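Local coordinates for protein RmpD (Hexulose-6-phosphate synthase) (Streptococcus mutans, PDB 3EXR) that is probably a metabolic enzyme of the HUMPS family, folded as a TIM barrel of eight parallel strands ringed by helices, with two subunits in the assembly, at residues 32-37 against 50-55; 63-68 against 72-77; 78-83 against 105-110; 84-89 against 98-103. All coordinates share one frame; numbering follows the deposited sequence.

Contact 1: residues 32-37 against 50-55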
loop_
_atom_site.group_PDB
_atom_site.type_symbol
_atom_site.label_atom_id
_atom_site.label_comp_id
_atom_site.label_asym_id
_atom_site.label_seq_id
_atom_site.Cartn_x
_atom_site.Cartn_y
_atom_site.Cartn_z
ATOM N N ASP A 32 14.750 -7.953 17.513
ATOM C CA ASP A 32 15.347 -8.767 16.454
ATOM C C ASP A 32 15.105 -8.179 15.066
ATOM O O ASP A 32 15.874 -8.434 14.134
ATOM C CB ASP A 32 14.747 -10.172 16.512
ATOM C CG ASP A 32 14.912 -10.794 17.858
ATOM O OD1 ASP A 32 16.091 -10.901 18.266
ATOM O OD2 ASP A 32 13.914 -11.151 18.522
ATOM N N VAL A 33 13.989 -7.476 14.922
ATOM C CA VAL A 33 13.581 -6.952 13.608
ATOM C C VAL A 33 13.040 -5.513 13.761
ATOM O O VAL A 33 12.264 -5.239 14.684
ATOM C CB VAL A 33 12.443 -7.814 12.982
ATOM C CG1 VAL A 33 12.131 -7.409 11.572
ATOM C CG2 VAL A 33 12.730 -9.322 13.075
ATOM N N ILE A 34 13.465 -4.613 12.875
ATOM C CA ILE A 34 12.974 -3.223 12.860
ATOM C C ILE A 34 12.254 -2.973 11.543
ATOM O O ILE A 34 12.783 -3.253 10.471
ATOM C CB ILE A 34 14.125 -2.197 13.031
ATOM C CG1 ILE A 34 14.861 -2.460 14.337
ATOM C CG2 ILE A 34 13.577 -0.780 13.045
ATOM C CD1 ILE A 34 16.159 -1.804 14.440
ATOM N N GLU A 35 11.049 -2.423 11.634
ATOM C CA GLU A 35 10.159 -2.277 10.474
ATOM C C GLU A 35 9.814 -0.804 10.233
ATOM O O GLU A 35 9.302 -0.117 11.113
ATOM C CB GLU A 35 8.858 -3.067 10.673
ATOM C CG GLU A 35 7.791 -2.784 9.621
ATOM C CD GLU A 35 6.564 -3.661 9.783
ATOM O OE1 GLU A 35 6.236 -4.055 10.932
ATOM O OE2 GLU A 35 5.935 -4.004 8.751
ATOM N N ALA A 36 10.116 -0.335 9.027
ATOM C CA ALA A 36 9.638 0.952 8.554
ATOM C C ALA A 36 8.209 0.770 8.068
ATOM O O ALA A 36 7.980 0.167 6.997
ATOM C CB ALA A 36 10.521 1.444 7.400
ATOM N N GLY A 37 7.246 1.263 8.841
ATOM C CA GLY A 37 5.850 1.019 8.539
ATOM C C GLY A 37 5.325 1.817 7.357
ATOM O O GLY A 37 5.887 2.850 6.999
ATOM N N GLU A 50 17.534 3.048 4.597
ATOM C CA GLU A 50 18.992 3.171 4.602
ATOM C C GLU A 50 19.555 3.710 5.940
ATOM O O GLU A 50 20.583 3.242 6.427
ATOM C CB GLU A 50 19.431 4.036 3.420
ATOM C CG GLU A 50 20.919 4.023 3.155
ATOM C CD GLU A 50 21.320 4.618 1.805
ATOM O OE1 GLU A 50 20.485 4.680 0.898
ATOM O OE2 GLU A 50 22.510 4.981 1.658
ATOM N N VAL A 51 18.864 4.668 6.534
ATOM C CA VAL A 51 19.262 5.204 7.838
ATOM C C VAL A 51 19.186 4.083 8.881
ATOM O O VAL A 51 20.095 3.951 9.685
ATOM C CB VAL A 51 18.387 6.404 8.247
ATOM C CG1 VAL A 51 18.621 6.810 9.697
ATOM C CG2 VAL A 51 18.622 7.592 7.285
ATOM N N LEU A 52 18.124 3.295 8.829
ATOM C CA LEU A 52 17.966 2.205 9.786
ATOM C C LEU A 52 19.065 1.170 9.603
ATOM O O LEU A 52 19.580 0.656 10.581
ATOM C CB LEU A 52 16.597 1.559 9.691
ATOM C CG LEU A 52 15.431 2.444 10.095
ATOM C CD1 LEU A 52 14.116 1.797 9.745
ATOM C CD2 LEU A 52 15.487 2.765 11.599
ATOM N N ARG A 53 19.420 0.874 8.351
ATOM C CA ARG A 53 20.489 -0.077 8.059
ATOM C C ARG A 53 21.829 0.394 8.595
ATOM O O ARG A 53 22.589 -0.392 9.131
ATOM C CB ARG A 53 20.548 -0.380 6.573
ATOM C CG ARG A 53 21.715 -1.265 6.124
ATOM C CD ARG A 53 21.848 -2.561 6.872
ATOM N NE ARG A 53 20.797 -3.464 6.436
ATOM C CZ ARG A 53 20.192 -4.374 7.187
ATOM N NH1 ARG A 53 20.497 -4.489 8.466
ATOM N NH2 ARG A 53 19.236 -5.127 6.652
ATOM N N SER A 54 22.085 1.687 8.487
ATOM C CA SER A 54 23.303 2.294 9.007
ATOM C C SER A 54 23.360 2.200 10.555
ATOM O O SER A 54 24.401 1.881 11.148
ATOM C CB SER A 54 23.349 3.750 8.538
ATOM O OG SER A 54 24.538 4.376 8.943
ATOM N N LEU A 55 22.248 2.506 11.210
ATOM C CA LEU A 55 22.191 2.418 12.653
ATOM C C LEU A 55 22.299 0.979 13.158
ATOM O O LEU A 55 22.831 0.759 14.259
ATOM C CB LEU A 55 20.875 3.023 13.160
ATOM C CG LEU A 55 20.763 4.551 13.049
ATOM C CD1 LEU A 55 19.310 5.007 13.211
ATOM C CD2 LEU A 55 21.642 5.172 14.111
#
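Ile34, Ala36 and Leu52 meet through methyl groups alone, and no flat group takes part: the carboxylate of Glu35 and the guanidinium of Arg53 both belong to other surroundings. Glu35 points away from the helix; its OE1 bonds to Gln9 NE2, while its OE2 lies close to the carboxylate of Asp64. The guanidinium of Arg53 is tied by NH2 to Asp84 and to the carbonyl of Gly82, and by NH1 to the carbonyl of Lys59.

In the contact itself Leu52 is the reaching residue. Its CD1 is extended from the backbone, anti to CA (chi2 170°), and approaches Ile34 CG2 at 4.2 Å. The second methyl, Leu52 CD2, is 4.3 Å from the same Ile34 CG2, so the leucine fork straddles one methyl of the isoleucine. Farther along the strand Ala36 CB meets Leu52 CD1 at 4.3 Å.

This is the layering of a TIM barrel: along strand 33-36 Ile34 and Ala36 face the surrounding helices, and Glu35 between them turns to the interior. With 8.0 Å between the CA atoms of Ile34 and Leu52, the layer is bridged by two branched apolar chains, whereas the short alanine suits the place where the leucine tip comes in. Ile34 also packs on Leu12 of the preceding strand and on Phe56, and Leu52 rests on Ala24 of helix 17-27.

Contact 2: residues 63-68 against 72-77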
loop_
_atom_site.group_PDB
_atom_site.type_symbol
_atom_site.label_atom_id
_atom_site.label_comp_id
_atom_site.label_asym_id
_atom_site.label_seq_id
_atom_site.Cartn_x
_atom_site.Cartn_y
_atom_site.Cartn_z
ATOM N N ALA A 63 10.864 -3.302 5.036
ATOM C CA ALA A 63 10.237 -2.167 4.330
ATOM C C ALA A 63 8.765 -2.561 4.135
ATOM O O ALA A 63 8.429 -3.385 3.279
ATOM C CB ALA A 63 10.915 -1.917 3.003
ATOM N N ASP A 64 7.881 -1.933 4.905
ATOM C CA ASP A 64 6.464 -2.295 4.903
ATOM C C ASP A 64 5.749 -1.475 3.835
ATOM O O ASP A 64 5.013 -0.563 4.148
ATOM C CB ASP A 64 5.901 -2.068 6.302
ATOM C CG ASP A 64 4.432 -2.389 6.438
ATOM O OD1 ASP A 64 3.855 -3.162 5.658
ATOM O OD2 ASP A 64 3.796 -1.855 7.377
ATOM N N THR A 65 5.964 -1.830 2.570
ATOM C CA THR A 65 5.360 -1.071 1.473
ATOM C C THR A 65 3.940 -1.521 1.119
ATOM O O THR A 65 3.233 -0.823 0.403
ATOM C CB THR A 65 6.182 -1.184 0.185
ATOM O OG1 THR A 65 6.292 -2.559 -0.183
ATOM C CG2 THR A 65 7.584 -0.690 0.395
ATOM N N LYS A 66 3.529 -2.703 1.579
ATOM C CA LYS A 66 2.217 -3.263 1.236
ATOM C C LYS A 66 2.013 -3.172 -0.273
ATOM O O LYS A 66 0.943 -2.795 -0.776
ATOM C CB LYS A 66 1.107 -2.576 2.026
ATOM C CG LYS A 66 1.187 -2.921 3.516
ATOM C CD LYS A 66 0.009 -2.389 4.320
ATOM C CE LYS A 66 0.001 -2.884 5.773
ATOM N NZ LYS A 66 1.241 -2.528 6.555
ATOM N N CYS A 67 3.089 -3.510 -0.979
ATOM C CA CYS A 67 3.149 -3.423 -2.438
ATOM C C CYS A 67 2.031 -4.191 -3.136
ATOM O O CYS A 67 1.799 -5.372 -2.855
ATOM C CB CYS A 67 4.510 -3.909 -2.905
ATOM S SG CYS A 67 4.681 -4.051 -4.647
ATOM N N ALA A 68 1.322 -3.484 -4.019
ATOM C CA ALA A 68 0.211 -4.062 -4.790
ATOM C C ALA A 68 0.538 -4.289 -6.259
ATOM O O ALA A 68 -0.155 -5.073 -6.904
ATOM C CB ALA A 68 -1.029 -3.179 -4.697
ATOM N N GLY A 72 8.633 -5.703 -8.941
ATOM C CA GLY A 72 10.068 -5.685 -9.180
ATOM C C GLY A 72 10.698 -4.347 -8.835
ATOM O O GLY A 72 11.781 -4.292 -8.251
ATOM N N THR A 73 10.025 -3.267 -9.206
ATOM C CA THR A 73 10.527 -1.923 -8.981
ATOM C C THR A 73 10.514 -1.551 -7.514
ATOM O O THR A 73 11.512 -1.074 -6.992
ATOM C CB THR A 73 9.699 -0.889 -9.817
ATOM O OG1 THR A 73 9.835 -1.189 -11.209
ATOM C CG2 THR A 73 10.180 0.555 -9.595
ATOM N N VAL A 74 9.405 -1.794 -6.831
ATOM C CA VAL A 74 9.287 -1.395 -5.416
ATOM C C VAL A 74 10.272 -2.241 -4.554
ATOM O O VAL A 74 10.948 -1.714 -3.650
ATOM C CB VAL A 74 7.803 -1.479 -4.933
ATOM C CG1 VAL A 74 7.676 -1.202 -3.400
ATOM C CG2 VAL A 74 6.866 -0.579 -5.783
ATOM N N ALA A 75 10.371 -3.534 -4.860
ATOM C CA ALA A 75 11.323 -4.420 -4.165
ATOM C C ALA A 75 12.752 -3.992 -4.390
ATOM O O ALA A 75 13.518 -3.849 -3.447
ATOM C CB ALA A 75 11.131 -5.867 -4.580
ATOM N N LYS A 76 13.127 -3.766 -5.650
ATOM C CA LYS A 76 14.469 -3.235 -5.948
ATOM C C LYS A 76 14.737 -1.918 -5.243
ATOM O O LYS A 76 15.805 -1.734 -4.656
ATOM C CB LYS A 76 14.733 -3.095 -7.447
ATOM C CG LYS A 76 16.169 -2.674 -7.768
ATOM C CD LYS A 76 16.368 -2.334 -9.233
ATOM C CE LYS A 76 17.855 -2.366 -9.605
ATOM N NZ LYS A 76 18.023 -2.029 -11.060
ATOM N N ASN A 77 13.781 -0.994 -5.284
ATOM C CA ASN A 77 13.969 0.293 -4.629
ATOM C C ASN A 77 14.268 0.213 -3.152
ATOM O O ASN A 77 15.077 0.986 -2.652
ATOM C CB ASN A 77 12.774 1.219 -4.833
ATOM C CG ASN A 77 12.672 1.774 -6.270
ATOM O OD1 ASN A 77 13.627 1.690 -7.058
ATOM N ND2 ASN A 77 11.514 2.363 -6.592
#
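Val74 projects from helix 71-79 toward Thr65 and Cys67 of strand 60-67; its CB and CG2 lie by the sulfur, its CG1 by the threonine. CB is 4.1 Å from Cys67 SG. From there CG1 leaves anti to the backbone N (chi1 174°) and meets Thr65 tip to tip, 3.8 Å from both Thr65 OG1 and Thr65 CG2, with Cys67 CB a little farther at 4.2 Å. The other branch, Val74 CG2, stays beside the sulfur, 4.3 Å from Cys67 SG. A beta-branched valine suits this place because its two short arms can serve two strand residues at once.

Both branches of Thr65 thus touch the valine methyl, and OG1 also makes a weak hydrogen bond to the carbonyl of Thr87. Lys66 turns the opposite way and grips both carboxylate oxygens of Asp64, its NZ 2.8 Å from Asp64 OD1, where it uses the syn lone pair, and 2.8 Å from Asp64 OD2.

The contact joins the first strand and the helix of the beta-alpha-beta unit 60-67, 71-79, 85-89. Met86 of the next strand packs on Val74, Thr65 and Cys67, Ala75 leans on helix 94-107, and Val39 of the second subunit also packs on Val74.

Contact 3: residues 78-83 against 105-110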
loop_
_atom_site.group_PDB
_atom_site.type_symbol
_atom_site.label_atom_id
_atom_site.label_comp_id
_atom_site.label_asym_id
_atom_site.label_seq_id
_atom_site.Cartn_x
_atom_site.Cartn_y
_atom_site.Cartn_z
ATOM N N ASN A 78 13.607 -0.713 -2.446
ATOM C CA ASN A 78 13.841 -0.867 -1.016
ATOM C C ASN A 78 15.000 -1.789 -0.691
ATOM O O ASN A 78 15.641 -1.572 0.319
ATOM C CB ASN A 78 12.566 -1.308 -0.309
ATOM C CG ASN A 78 11.557 -0.197 -0.241
ATOM O OD1 ASN A 78 11.629 0.654 0.638
ATOM N ND2 ASN A 78 10.647 -0.168 -1.206
ATOM N N ALA A 79 15.293 -2.764 -1.549
ATOM C CA ALA A 79 16.452 -3.654 -1.357
ATOM C C ALA A 79 17.759 -2.883 -1.515
ATOM O O ALA A 79 18.719 -3.119 -0.779
ATOM C CB ALA A 79 16.411 -4.809 -2.345
ATOM N N VAL A 80 17.818 -1.944 -2.460
ATOM C CA VAL A 80 19.050 -1.169 -2.609
ATOM C C VAL A 80 19.300 -0.256 -1.408
ATOM O O VAL A 80 20.432 0.117 -1.157
ATOM C CB VAL A 80 19.101 -0.371 -3.931
ATOM C CG1 VAL A 80 19.015 -1.302 -5.129
ATOM C CG2 VAL A 80 18.035 0.697 -3.979
ATOM N N ARG A 81 18.242 0.084 -0.657
ATOM C CA ARG A 81 18.352 0.891 0.578
ATOM C C ARG A 81 18.821 0.028 1.750
ATOM O O ARG A 81 19.204 0.550 2.789
ATOM C CB ARG A 81 16.992 1.515 0.926
ATOM C CG ARG A 81 16.514 2.635 0.012
ATOM C CD ARG A 81 17.314 3.885 0.209
ATOM N NE ARG A 81 16.696 5.030 -0.448
ATOM C CZ ARG A 81 17.265 6.228 -0.534
ATOM N NH1 ARG A 81 18.481 6.420 -0.063
ATOM N NH2 ARG A 81 16.621 7.238 -1.107
ATOM N N GLY A 82 18.766 -1.282 1.572
ATOM C CA GLY A 82 19.184 -2.237 2.610
ATOM C C GLY A 82 18.100 -3.104 3.267
ATOM O O GLY A 82 18.397 -3.808 4.231
ATOM N N ALA A 83 16.856 -3.079 2.773
ATOM C CA ALA A 83 15.824 -3.949 3.341
ATOM C C ALA A 83 16.130 -5.430 3.201
ATOM O O ALA A 83 16.677 -5.884 2.172
ATOM C CB ALA A 83 14.450 -3.666 2.725
ATOM N N GLU A 105 15.607 -10.880 -3.860
ATOM C CA GLU A 105 16.611 -11.956 -3.846
ATOM C C GLU A 105 17.832 -11.607 -4.683
ATOM O O GLU A 105 18.951 -11.985 -4.337
ATOM C CB GLU A 105 16.025 -13.266 -4.353
ATOM C CG GLU A 105 15.146 -13.965 -3.344
ATOM C CD GLU A 105 14.524 -15.231 -3.888
ATOM O OE1 GLU A 105 14.810 -15.609 -5.047
ATOM O OE2 GLU A 105 13.714 -15.825 -3.174
ATOM N N ASP A 106 17.632 -10.886 -5.782
ATOM C CA ASP A 106 18.758 -10.517 -6.642
ATOM C C ASP A 106 19.753 -9.616 -5.904
ATOM O O ASP A 106 20.968 -9.778 -6.033
ATOM C CB ASP A 106 18.267 -9.794 -7.892
ATOM C CG ASP A 106 19.387 -9.518 -8.864
ATOM O OD1 ASP A 106 20.036 -10.492 -9.299
ATOM O OD2 ASP A 106 19.678 -8.353 -9.201
ATOM N N ILE A 107 19.242 -8.674 -5.110
ATOM C CA ILE A 107 20.095 -7.747 -4.375
ATOM C C ILE A 107 20.560 -8.307 -3.019
ATOM O O ILE A 107 21.694 -8.060 -2.581
ATOM C CB ILE A 107 19.373 -6.368 -4.217
ATOM C CG1 ILE A 107 19.434 -5.574 -5.533
ATOM C CG2 ILE A 107 19.961 -5.563 -3.041
ATOM C CD1 ILE A 107 20.834 -5.263 -6.023
ATOM N N ASN A 108 19.691 -9.099 -2.397
ATOM C CA ASN A 108 19.907 -9.648 -1.073
ATOM C C ASN A 108 19.646 -11.171 -1.058
ATOM O O ASN A 108 18.626 -11.638 -0.548
ATOM C CB ASN A 108 18.959 -8.912 -0.089
ATOM C CG ASN A 108 19.230 -9.228 1.403
ATOM O OD1 ASN A 108 19.929 -10.203 1.784
ATOM N ND2 ASN A 108 18.631 -8.413 2.260
ATOM N N PRO A 109 20.536 -11.960 -1.669
ATOM C CA PRO A 109 20.299 -13.409 -1.727
ATOM C C PRO A 109 20.230 -14.099 -0.380
ATOM O O PRO A 109 19.471 -15.062 -0.248
ATOM C CB PRO A 109 21.480 -13.943 -2.548
ATOM C CG PRO A 109 22.447 -12.865 -2.656
ATOM C CD PRO A 109 21.768 -11.563 -2.380
ATOM N N ASP A 110 20.980 -13.603 0.597
ATOM C CA ASP A 110 21.088 -14.272 1.898
ATOM C C ASP A 110 19.813 -14.158 2.728
ATOM O O ASP A 110 19.432 -15.117 3.389
ATOM C CB ASP A 110 22.233 -13.704 2.722
ATOM C CG ASP A 110 23.581 -13.880 2.063
ATOM O OD1 ASP A 110 23.682 -14.676 1.099
ATOM O OD2 ASP A 110 24.555 -13.210 2.482
#
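Ala79 and Ile107, whose CA atoms stand 6.3 Å apart, lie where two neighbouring helices run out, the first closing in a Schellman motif in which Gly82, at a positive phi, sends its N to Ala79 O and the next residue, Ala83, sends its N back to Asn78 O. Glycine belongs at that bend because a CB would be jammed against the preceding carbonyl.

Ile107 lays its CG2 against the small side chain opposite, 3.7 Å from Ala79 CB, and the same methyl is 3.6 Å from Ala79 O. CG2 gets there by standing anti to the backbone N, which leaves CG1 to pass alongside Val80, with Ile107 CG1 4.3 Å from Val80 CG1 near the surface. Alanine lets the two chains come this close.

Asn108 supplies the polar link. It swings its amide to the side remote from its own N (chi1 -171°), and its ND2 donates to Ala83 O at 3.2 Å with an N-H...O angle of 154°. The oxygen lies in the plane of the asparagine amide, though the donor is tilted 26° from the carbonyl plane. ND2 also bonds to Asp84 OD1, and OD1 of Asn108 accepts from Lys111 N, so the amide is fixed in rotation.

Such side-by-side helix ends belong to the outer layer of a TIM barrel, at the turns that lead from helices 71-79 and 94-107 into the strands following them.

Contact 4: residues 84-89 against 98-103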
loop_
_atom_site.group_PDB
_atom_site.type_symbol
_atom_site.label_atom_id
_atom_site.label_comp_id
_atom_site.label_asym_id
_atom_site.label_seq_id
_atom_site.Cartn_x
_atom_site.Cartn_y
_atom_site.Cartn_z
ATOM N N ASP A 84 15.720 -6.192 4.218
ATOM C CA ASP A 84 15.715 -7.656 4.131
ATOM C C ASP A 84 14.372 -8.218 3.675
ATOM O O ASP A 84 14.308 -9.056 2.764
ATOM C CB ASP A 84 16.077 -8.241 5.496
ATOM C CG ASP A 84 17.499 -7.898 5.914
ATOM O OD1 ASP A 84 18.457 -8.108 5.111
ATOM O OD2 ASP A 84 17.683 -7.436 7.054
ATOM N N TRP A 85 13.300 -7.749 4.312
ATOM C CA TRP A 85 11.951 -8.208 4.046
ATOM C C TRP A 85 11.141 -7.049 3.530
ATOM O O TRP A 85 11.332 -5.936 3.974
ATOM C CB TRP A 85 11.275 -8.739 5.300
ATOM C CG TRP A 85 11.991 -9.902 5.927
ATOM C CD1 TRP A 85 12.936 -10.687 5.341
ATOM C CD2 TRP A 85 11.827 -10.394 7.264
ATOM N NE1 TRP A 85 13.366 -11.645 6.227
ATOM C CE2 TRP A 85 12.703 -11.491 7.415
ATOM C CE3 TRP A 85 11.031 -10.011 8.352
ATOM C CZ2 TRP A 85 12.802 -12.210 8.604
ATOM C CZ3 TRP A 85 11.134 -10.725 9.552
ATOM C CH2 TRP A 85 12.018 -11.805 9.664
ATOM N N MET A 86 10.260 -7.331 2.576
ATOM C CA MET A 86 9.279 -6.347 2.125
ATOM C C MET A 86 7.883 -6.962 2.161
ATOM O O MET A 86 7.698 -8.142 1.805
ATOM C CB MET A 86 9.578 -5.871 0.707
ATOM C CG MET A 86 8.745 -4.673 0.312
ATOM S SD MET A 86 8.913 -4.118 -1.380
ATOM C CE MET A 86 7.918 -5.308 -2.303
ATOM N N THR A 87 6.891 -6.164 2.550
ATOM C CA THR A 87 5.512 -6.617 2.473
ATOM C C THR A 87 4.859 -6.371 1.113
ATOM O O THR A 87 5.049 -5.323 0.467
ATOM C CB THR A 87 4.627 -6.003 3.587
ATOM O OG1 THR A 87 4.621 -4.578 3.488
ATOM C CG2 THR A 87 5.153 -6.367 4.999
ATOM N N CYS A 88 4.037 -7.340 0.699
ATOM C CA CYS A 88 3.076 -7.146 -0.389
ATOM C C CYS A 88 1.705 -7.337 0.207
ATOM O O CYS A 88 1.501 -8.256 1.034
ATOM C CB CYS A 88 3.243 -8.196 -1.476
ATOM S SG CYS A 88 4.591 -7.936 -2.626
ATOM N N ILE A 89 0.769 -6.475 -0.192
ATOM C CA ILE A 89 -0.626 -6.657 0.183
ATOM C C ILE A 89 -1.128 -7.951 -0.479
ATOM O O ILE A 89 -0.693 -8.320 -1.569
ATOM C CB ILE A 89 -1.462 -5.378 -0.203
ATOM C CG1 ILE A 89 -2.858 -5.387 0.457
ATOM C CG2 ILE A 89 -1.528 -5.161 -1.700
ATOM C CD1 ILE A 89 -2.783 -5.308 1.988
ATOM N N LYS A 98 5.832 -12.583 -7.375
ATOM C CA LYS A 98 7.046 -13.237 -7.892
ATOM C C LYS A 98 8.084 -12.216 -8.340
ATOM O O LYS A 98 9.280 -12.390 -8.079
ATOM C CB LYS A 98 6.730 -14.164 -9.068
ATOM C CG LYS A 98 6.224 -15.521 -8.697
ATOM C CD LYS A 98 6.195 -16.419 -9.959
ATOM C CE LYS A 98 5.590 -17.810 -9.649
ATOM N NZ LYS A 98 4.738 -18.366 -10.782
ATOM N N ALA A 99 7.652 -11.154 -9.015
ATOM C CA ALA A 99 8.614 -10.150 -9.486
ATOM C C ALA A 99 9.312 -9.469 -8.307
ATOM O O ALA A 99 10.509 -9.193 -8.359
ATOM C CB ALA A 99 7.933 -9.104 -10.374
ATOM N N ALA A 100 8.559 -9.242 -7.226
ATOM C CA ALA A 100 9.089 -8.610 -6.028
ATOM C C ALA A 100 10.077 -9.554 -5.361
ATOM O O ALA A 100 11.184 -9.144 -5.000
ATOM C CB ALA A 100 7.962 -8.253 -5.075
ATOM N N ARG A 101 9.708 -10.825 -5.239
ATOM C CA ARG A 101 10.630 -11.814 -4.662
ATOM C C ARG A 101 11.926 -11.929 -5.457
ATOM O O ARG A 101 13.014 -11.954 -4.872
ATOM C CB ARG A 101 9.996 -13.189 -4.521
ATOM C CG ARG A 101 10.957 -14.193 -3.933
ATOM C CD ARG A 101 10.331 -15.526 -3.602
ATOM N NE ARG A 101 9.846 -16.232 -4.773
ATOM C CZ ARG A 101 10.588 -17.011 -5.555
ATOM N NH1 ARG A 101 11.888 -17.182 -5.304
ATOM N NH2 ARG A 101 10.019 -17.633 -6.598
ATOM N N LYS A 102 11.803 -12.016 -6.775
ATOM C CA LYS A 102 12.986 -12.121 -7.627
ATOM C C LYS A 102 13.897 -10.908 -7.467
ATOM O O LYS A 102 15.115 -11.057 -7.400
ATOM C CB LYS A 102 12.605 -12.355 -9.096
ATOM C CG LYS A 102 11.988 -13.736 -9.373
ATOM C CD LYS A 102 11.698 -13.962 -10.897
ATOM C CE LYS A 102 10.715 -15.165 -11.145
ATOM N NZ LYS A 102 10.111 -15.228 -12.531
ATOM N N ALA A 103 13.311 -9.716 -7.373
ATOM C CA ALA A 103 14.114 -8.500 -7.245
ATOM C C ALA A 103 14.820 -8.390 -5.903
ATOM O O ALA A 103 15.986 -7.978 -5.844
ATOM C CB ALA A 103 13.279 -7.261 -7.497
#
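Met86 and Cys88 close on a single methyl, the CB of Ala100, and the contact with the helix is apolar. Met86 CE lies 4.0 Å from Ala100 CB. The methionine chain runs out extended through its first two torsions and then bends at the thioether (chi3 78°), which carries the terminal methyl round to the alanine. Cys88 comes from two residues further along the strand, its SG 4.2 Å from Ala100 CB. The methionine methyl and the cysteine sulfur therefore lie side by side, 4.3 Å apart (Met86 CE - Cys88 SG), over the alanine methyl. The interface is small, 72 Å² over both sides, as expected where an alanine is the helix's sole touching residue. The small Ala100 lets both strand side chains fit, the longer methionine by virtue of its bend; the CA atoms of Cys88 and Ala100 are 8.4 Å apart.

Polar partners surround it. Arg101, next to Ala100, turns its end away from the strand, where NH1 bridges to Glu105 and NE bonds to the carbonyl of Ala133. Just before the strand, Asp84 OD2 is shared by Lys111 NZ and Arg53 NH2.

Strand 85-89 and helix 94-107 open the beta-alpha-beta unit that goes on to strand 113-117. Trp85 and Thr87 project to the other face of the sheet, touching Gln115, while on the helix side Ala75 of helix 71-79 packs against both Met86 and Ala100.

Contacts 1, 2 and 4 repeat one theme on strands 33-36, 60-67 and 85-89, which are consecutive neighbours in the barrel; contact 3 joins the ends of the helices that serve contacts 2 and 4. Contacts 2 and 4 are nearest, their centres about 6 Å apart, and Asp64 OD1 probably bonds Thr87 OG1 at 2.7 Å. Contact 1 reaches contact 2 through Ala36 O and Asp64 N, 3.0 Å apart, and contact 3 through a salt bridge of Glu50 OE1 with Arg81 NH1 at 2.8 Å. Contact 4 is nested in the loop that contact 3 closes. Contact 3 lies toward the opposite end of the barrel from the C-terminal strand ends, where TIM-barrel enzymes keep their active sites.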